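Local coordinates for pectate lyase 47 (Bacillus sp. TS-47, PDB 1VBL), which is a thermostable, calcium-binding polysaccharide lyase of family 1 that cleaves pectate, the de-esterified backbone of pectin, by elimination, at residues Y245-N250 with H276-N281; N299-S304 with Q326-S331. All coordinates share one frame; numbering follows the deposited sequence.

Contact 1. Residues Y245-N250 with H276-N281; sequences YNVFTN and HNYYKN
Y245 and H276 lie side by side on adjacent coils with their ring planes only 7° apart, yet slid so far that the rings barely overlap. H276 CB fills the face of the tyrosine, a CH-pi contact 3.5 Å from the ring centroid, while Y245 OH lies over the centre of the imidazole. An alanine in place of Y245 would probably leave one face of H276 without its cover and open a gap between H276 and H204, whose ring meets that of Y245 nearly parallel.

One residue on, N246 and N277 repeat the theme with nearly coplanar amides. N277 OD1 takes two bonds, from N246 N at 2.9 Å and from N246 ND2 at 3.2 Å, the donors arriving from opposite faces of its carbonyl plane; N246 OD1 turns to N205 N, and N277 ND2 to I243 O, making a ladder. Inside, F248 CD1 meets Y279 CE2 at 3.5 Å, again with near-parallel, slid rings, and F207 and Y301 extend the pile on its two ends. The other face carries V247 CG2 against Y278 CB. With OG1 anti to the backbone N (chi1 -170°), T249 reaches across to K280 O at 2.7 Å. A water accepts from N281 ND2 and donates to N250 OD1, while N281 OD1 accepts from S304 N. Straight bonds such as F248 N to Y278 O (2.8 Å) hold the strands in parallel register; asparagines and inward aromatic residues recur from coil to coil, as the asparagine ladder and aromatic stacks of the right-handed parallel beta-helix of pectate lyases.

Contact 2. Residues N299-S304 with Q326-S331; sequences NYYEFS and QNNYFS
Strands 300-303 and 329-331 run parallel, their axes 4.7 Å apart and 7° from alignment, with Y329 N, Y301 N, S331 N and F303 N donating in turn to N299 O, Y329 O, Y301 O and S331 O. The register pairs Y301 with F330, and their side chains make a true offset stack: planes 8° apart, centroids at 4.3 Å. F330 CE2 sits over one face of the tyrosine ring, off toward its rim, 3.5 Å from Y301 CG. Both rings leave the backbone alike, CG anti to the carbonyl carbon, and these matching first torsions send them off the strands in the same direction, so that they lie one over the other. Y329 O lies in plane at the edge of Y301, and F303 CE1 comes up to the edge of F330. The hydroxyl of Y301 is claimed by W315 NE1.

On the opposite face of the sheet, Y300 and Y329 also travel side by side, but their planes differ by 65°, and they touch through Y300 CE1 and Y329 CD2 at 3.7 Å. The Y300 ring reaches along the strand until its OH lies 3.6 Å from S331 CB and donates to E302 OE1 at 2.6 Å, on the anti side of the carboxylate. That bond probably helps to fix the turn of the carboxylate, whose OE2 is held by K280 and Y278. Y329 OH goes instead to D360. A water donates to F303 O and also bonds S331 OG, linking the strands near their ends.

Helix 402-409 packs on this face: P403 touches both tyrosines, V406 and K407 touch Y300. F330 rests on T357 of strand 351-361 and I341, while strand 272-280 flanks segment 299-304 on its other side.

Overall arrangement
Contacts 1 and 2 are successive steps of one parallel ladder, joined because strands 272-280 and 293-303 are neighbours. Contact 2 is the more buried and lies farther from the centre of the chain, about 17 Å against about 11 Å; contact 1 is partly buried and nearer the calcium site, the side chain of F248 lying about 12 Å from the ion. Y279 CD1 packs on Y301 CE2 at 3.4 Å, carrying the aromatic pile from one contact into the other, while a salt bridge between K280 and E302 ties the outward face. An asparagine pair occupies the same place in both; contact 1 adds the T249 OG1 bond and has slid rings, where contact 2 has an offset stack.

Contact 1. Residues Y245-N250 with H276-N281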
# COMPACT_ATOMS: atom_id res chain seq x y z
N TYR A 245 10.03 -6.01 -5.75
CA TYR A 245 9.54 -7.31 -6.18
C TYR A 245 8.22 -7.76 -5.58
O TYR A 245 8.05 -8.94 -5.25
CB TYR A 245 10.62 -8.36 -5.91
CG TYR A 245 11.81 -8.24 -6.84
CD1 TYR A 245 11.76 -8.78 -8.12
CD2 TYR A 245 12.96 -7.57 -6.45
CE1 TYR A 245 12.84 -8.67 -8.99
CE2 TYR A 245 14.06 -7.45 -7.31
CZ TYR A 245 13.98 -8.01 -8.58
OH TYR A 245 15.04 -7.90 -9.45
N ASN A 246 7.28 -6.83 -5.44
CA ASN A 246 5.96 -7.14 -4.91
C ASN A 246 4.95 -7.15 -6.05
O ASN A 246 5.18 -6.56 -7.10
CB ASN A 246 5.50 -6.08 -3.90
CG ASN A 246 6.40 -6.00 -2.69
OD1 ASN A 246 6.39 -6.89 -1.84
ND2 ASN A 246 7.19 -4.94 -2.61
N VAL A 247 3.84 -7.83 -5.84
CA VAL A 247 2.77 -7.85 -6.82
C VAL A 247 1.62 -7.09 -6.18
O VAL A 247 1.29 -7.32 -5.02
CB VAL A 247 2.28 -9.29 -7.13
CG1 VAL A 247 0.99 -9.23 -7.94
CG2 VAL A 247 3.34 -10.05 -7.92
N PHE A 248 1.05 -6.14 -6.92
CA PHE A 248 -0.09 -5.37 -6.46
C PHE A 248 -1.13 -5.59 -7.55
O PHE A 248 -0.96 -5.15 -8.68
CB PHE A 248 0.24 -3.88 -6.37
CG PHE A 248 1.33 -3.56 -5.39
CD1 PHE A 248 2.66 -3.48 -5.81
CD2 PHE A 248 1.04 -3.35 -4.05
CE1 PHE A 248 3.68 -3.20 -4.90
CE2 PHE A 248 2.05 -3.06 -3.13
CZ PHE A 248 3.37 -2.99 -3.56
N THR A 249 -2.21 -6.28 -7.21
CA THR A 249 -3.23 -6.57 -8.20
C THR A 249 -4.63 -6.53 -7.61
O THR A 249 -4.81 -6.64 -6.39
CB THR A 249 -2.96 -7.96 -8.84
OG1 THR A 249 -3.82 -8.15 -9.97
CG2 THR A 249 -3.22 -9.07 -7.82
N ASN A 250 -5.62 -6.37 -8.49
CA ASN A 250 -7.03 -6.33 -8.11
C ASN A 250 -7.27 -5.51 -6.85
O ASN A 250 -7.68 -6.03 -5.81
CB ASN A 250 -7.55 -7.76 -7.91
CG ASN A 250 -7.37 -8.63 -9.14
OD1 ASN A 250 -7.44 -8.14 -10.27
ND2 ASN A 250 -7.15 -9.92 -8.94
N HIS A 276 10.94 -3.07 -9.48
CA HIS A 276 10.58 -4.42 -9.87
C HIS A 276 9.26 -4.92 -9.31
O HIS A 276 9.08 -6.11 -9.07
CB HIS A 276 11.70 -5.39 -9.50
CG HIS A 276 12.97 -5.16 -10.26
ND1 HIS A 276 13.97 -4.33 -9.80
CD2 HIS A 276 13.37 -5.60 -11.47
CE1 HIS A 276 14.94 -4.28 -10.69
NE2 HIS A 276 14.60 -5.04 -11.72
N ASN A 277 8.32 -4.00 -9.12
CA ASN A 277 7.01 -4.38 -8.62
C ASN A 277 6.12 -4.62 -9.83
O ASN A 277 6.31 -4.03 -10.89
CB ASN A 277 6.43 -3.27 -7.73
CG ASN A 277 7.24 -3.07 -6.47
OD1 ASN A 277 7.29 -3.94 -5.60
ND2 ASN A 277 7.89 -1.92 -6.36
N TYR A 278 5.16 -5.52 -9.65
CA TYR A 278 4.23 -5.88 -10.70
C TYR A 278 2.86 -5.31 -10.35
O TYR A 278 2.20 -5.79 -9.43
CB TYR A 278 4.17 -7.41 -10.77
CG TYR A 278 3.46 -8.02 -11.97
CD1 TYR A 278 3.50 -9.41 -12.16
CD2 TYR A 278 2.75 -7.25 -12.89
CE1 TYR A 278 2.85 -10.01 -13.23
CE2 TYR A 278 2.09 -7.85 -13.97
CZ TYR A 278 2.15 -9.23 -14.13
OH TYR A 278 1.51 -9.86 -15.18
N TYR A 279 2.45 -4.26 -11.06
CA TYR A 279 1.14 -3.65 -10.84
C TYR A 279 0.24 -4.19 -11.94
O TYR A 279 0.46 -3.93 -13.12
CB TYR A 279 1.21 -2.12 -10.94
CG TYR A 279 2.08 -1.48 -9.88
CD1 TYR A 279 3.45 -1.32 -10.10
CD2 TYR A 279 1.55 -1.07 -8.66
CE1 TYR A 279 4.27 -0.76 -9.13
CE2 TYR A 279 2.37 -0.51 -7.68
CZ TYR A 279 3.72 -0.36 -7.92
OH TYR A 279 4.54 0.21 -6.97
N LYS A 280 -0.77 -4.96 -11.54
CA LYS A 280 -1.67 -5.57 -12.51
C LYS A 280 -3.14 -5.34 -12.18
O LYS A 280 -3.64 -5.77 -11.14
CB LYS A 280 -1.40 -7.07 -12.60
CG LYS A 280 -2.30 -7.82 -13.58
CD LYS A 280 -1.87 -9.28 -13.70
CE LYS A 280 -2.79 -10.06 -14.63
NZ LYS A 280 -2.84 -9.49 -16.01
N ASN A 281 -3.82 -4.66 -13.09
CA ASN A 281 -5.23 -4.38 -12.93
C ASN A 281 -5.57 -3.71 -11.60
O ASN A 281 -6.39 -4.22 -10.82
CB ASN A 281 -6.04 -5.67 -13.13
CG ASN A 281 -5.85 -6.25 -14.52
OD1 ASN A 281 -5.68 -5.51 -15.49
ND2 ASN A 281 -5.90 -7.57 -14.64
O HOH W 1 -6.58 -9.39 -12.49

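Contact 2. Residues N299-S304 with Q326-S331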
# COMPACT_ATOMS: atom_id res chain seq x y z
N ASN A 299 9.64 -1.04 -12.85
CA ASN A 299 8.35 -1.57 -12.44
C ASN A 299 7.58 -1.91 -13.70
O ASN A 299 7.78 -1.28 -14.74
CB ASN A 299 7.59 -0.55 -11.61
CG ASN A 299 8.25 -0.27 -10.28
OD1 ASN A 299 8.27 -1.13 -9.38
ND2 ASN A 299 8.83 0.92 -10.14
N TYR A 300 6.71 -2.91 -13.60
CA TYR A 300 5.89 -3.32 -14.73
C TYR A 300 4.42 -3.08 -14.37
O TYR A 300 3.93 -3.58 -13.36
CB TYR A 300 6.13 -4.81 -15.03
CG TYR A 300 5.26 -5.36 -16.14
CD1 TYR A 300 5.18 -4.70 -17.37
CD2 TYR A 300 4.53 -6.53 -15.97
CE1 TYR A 300 4.38 -5.20 -18.41
CE2 TYR A 300 3.72 -7.04 -16.99
CZ TYR A 300 3.66 -6.37 -18.21
OH TYR A 300 2.85 -6.86 -19.21
N TYR A 301 3.75 -2.28 -15.20
CA TYR A 301 2.34 -1.93 -14.98
C TYR A 301 1.55 -2.56 -16.13
O TYR A 301 1.83 -2.29 -17.30
CB TYR A 301 2.15 -0.41 -14.99
CG TYR A 301 3.05 0.34 -14.04
CD1 TYR A 301 4.39 0.57 -14.35
CD2 TYR A 301 2.57 0.83 -12.82
CE1 TYR A 301 5.23 1.25 -13.47
CE2 TYR A 301 3.41 1.52 -11.93
CZ TYR A 301 4.73 1.72 -12.27
OH TYR A 301 5.58 2.38 -11.40
N GLU A 302 0.56 -3.37 -15.79
CA GLU A 302 -0.21 -4.08 -16.80
C GLU A 302 -1.70 -3.92 -16.54
O GLU A 302 -2.19 -4.26 -15.46
CB GLU A 302 0.20 -5.56 -16.76
CG GLU A 302 -0.53 -6.49 -17.69
CD GLU A 302 -0.03 -7.91 -17.53
OE1 GLU A 302 0.99 -8.27 -18.15
OE2 GLU A 302 -0.65 -8.67 -16.75
N PHE A 303 -2.43 -3.42 -17.54
CA PHE A 303 -3.85 -3.20 -17.37
C PHE A 303 -4.71 -3.72 -18.52
O PHE A 303 -4.34 -3.61 -19.69
CB PHE A 303 -4.13 -1.70 -17.19
CG PHE A 303 -3.22 -1.03 -16.19
CD1 PHE A 303 -2.00 -0.49 -16.60
CD2 PHE A 303 -3.58 -0.95 -14.85
CE1 PHE A 303 -1.15 0.13 -15.67
CE2 PHE A 303 -2.73 -0.35 -13.92
CZ PHE A 303 -1.52 0.20 -14.33
N SER A 304 -5.86 -4.28 -18.16
CA SER A 304 -6.81 -4.80 -19.13
C SER A 304 -8.14 -4.09 -18.89
O SER A 304 -8.59 -3.98 -17.75
CB SER A 304 -7.00 -6.30 -18.95
OG SER A 304 -8.09 -6.76 -19.74
N GLN A 326 12.67 5.69 -13.66
CA GLN A 326 13.57 5.12 -14.65
C GLN A 326 13.17 3.74 -15.16
O GLN A 326 12.87 2.84 -14.37
CB GLN A 326 14.99 4.98 -14.09
CG GLN A 326 15.74 6.26 -13.83
CD GLN A 326 17.12 5.98 -13.25
OE1 GLN A 326 17.27 5.79 -12.05
NE2 GLN A 326 18.12 5.94 -14.12
N ASN A 327 13.20 3.58 -16.47
CA ASN A 327 12.94 2.30 -17.11
C ASN A 327 11.75 1.48 -16.60
O ASN A 327 11.90 0.31 -16.23
CB ASN A 327 14.22 1.46 -17.03
CG ASN A 327 15.40 2.15 -17.69
OD1 ASN A 327 15.32 3.34 -18.02
ND2 ASN A 327 16.50 1.43 -17.87
N ASN A 328 10.58 2.10 -16.58
CA ASN A 328 9.36 1.42 -16.17
C ASN A 328 8.64 1.05 -17.45
O ASN A 328 8.73 1.76 -18.45
CB ASN A 328 8.49 2.33 -15.30
CG ASN A 328 9.19 2.75 -14.03
OD1 ASN A 328 9.76 3.85 -13.95
ND2 ASN A 328 9.18 1.88 -13.04
N TYR A 329 7.94 -0.08 -17.42
CA TYR A 329 7.24 -0.59 -18.59
C TYR A 329 5.73 -0.66 -18.37
O TYR A 329 5.27 -1.28 -17.41
CB TYR A 329 7.78 -1.99 -18.90
CG TYR A 329 7.46 -2.53 -20.27
CD1 TYR A 329 8.48 -2.82 -21.18
CD2 TYR A 329 6.14 -2.80 -20.66
CE1 TYR A 329 8.20 -3.36 -22.43
CE2 TYR A 329 5.85 -3.35 -21.91
CZ TYR A 329 6.90 -3.63 -22.79
OH TYR A 329 6.64 -4.17 -24.03
N PHE A 330 4.97 -0.02 -19.26
CA PHE A 330 3.51 -0.02 -19.16
C PHE A 330 2.88 -0.80 -20.31
O PHE A 330 3.26 -0.63 -21.46
CB PHE A 330 2.94 1.40 -19.20
CG PHE A 330 3.28 2.24 -18.00
CD1 PHE A 330 4.52 2.85 -17.89
CD2 PHE A 330 2.33 2.44 -17.00
CE1 PHE A 330 4.82 3.65 -16.80
CE2 PHE A 330 2.62 3.24 -15.89
CZ PHE A 330 3.87 3.85 -15.79
N SER A 331 1.89 -1.63 -19.98
CA SER A 331 1.18 -2.41 -20.98
C SER A 331 -0.32 -2.22 -20.78
O SER A 331 -0.83 -2.40 -19.68
CB SER A 331 1.53 -3.89 -20.84
OG SER A 331 0.85 -4.67 -21.80
O HOH W 2 -2.18 -5.46 -20.96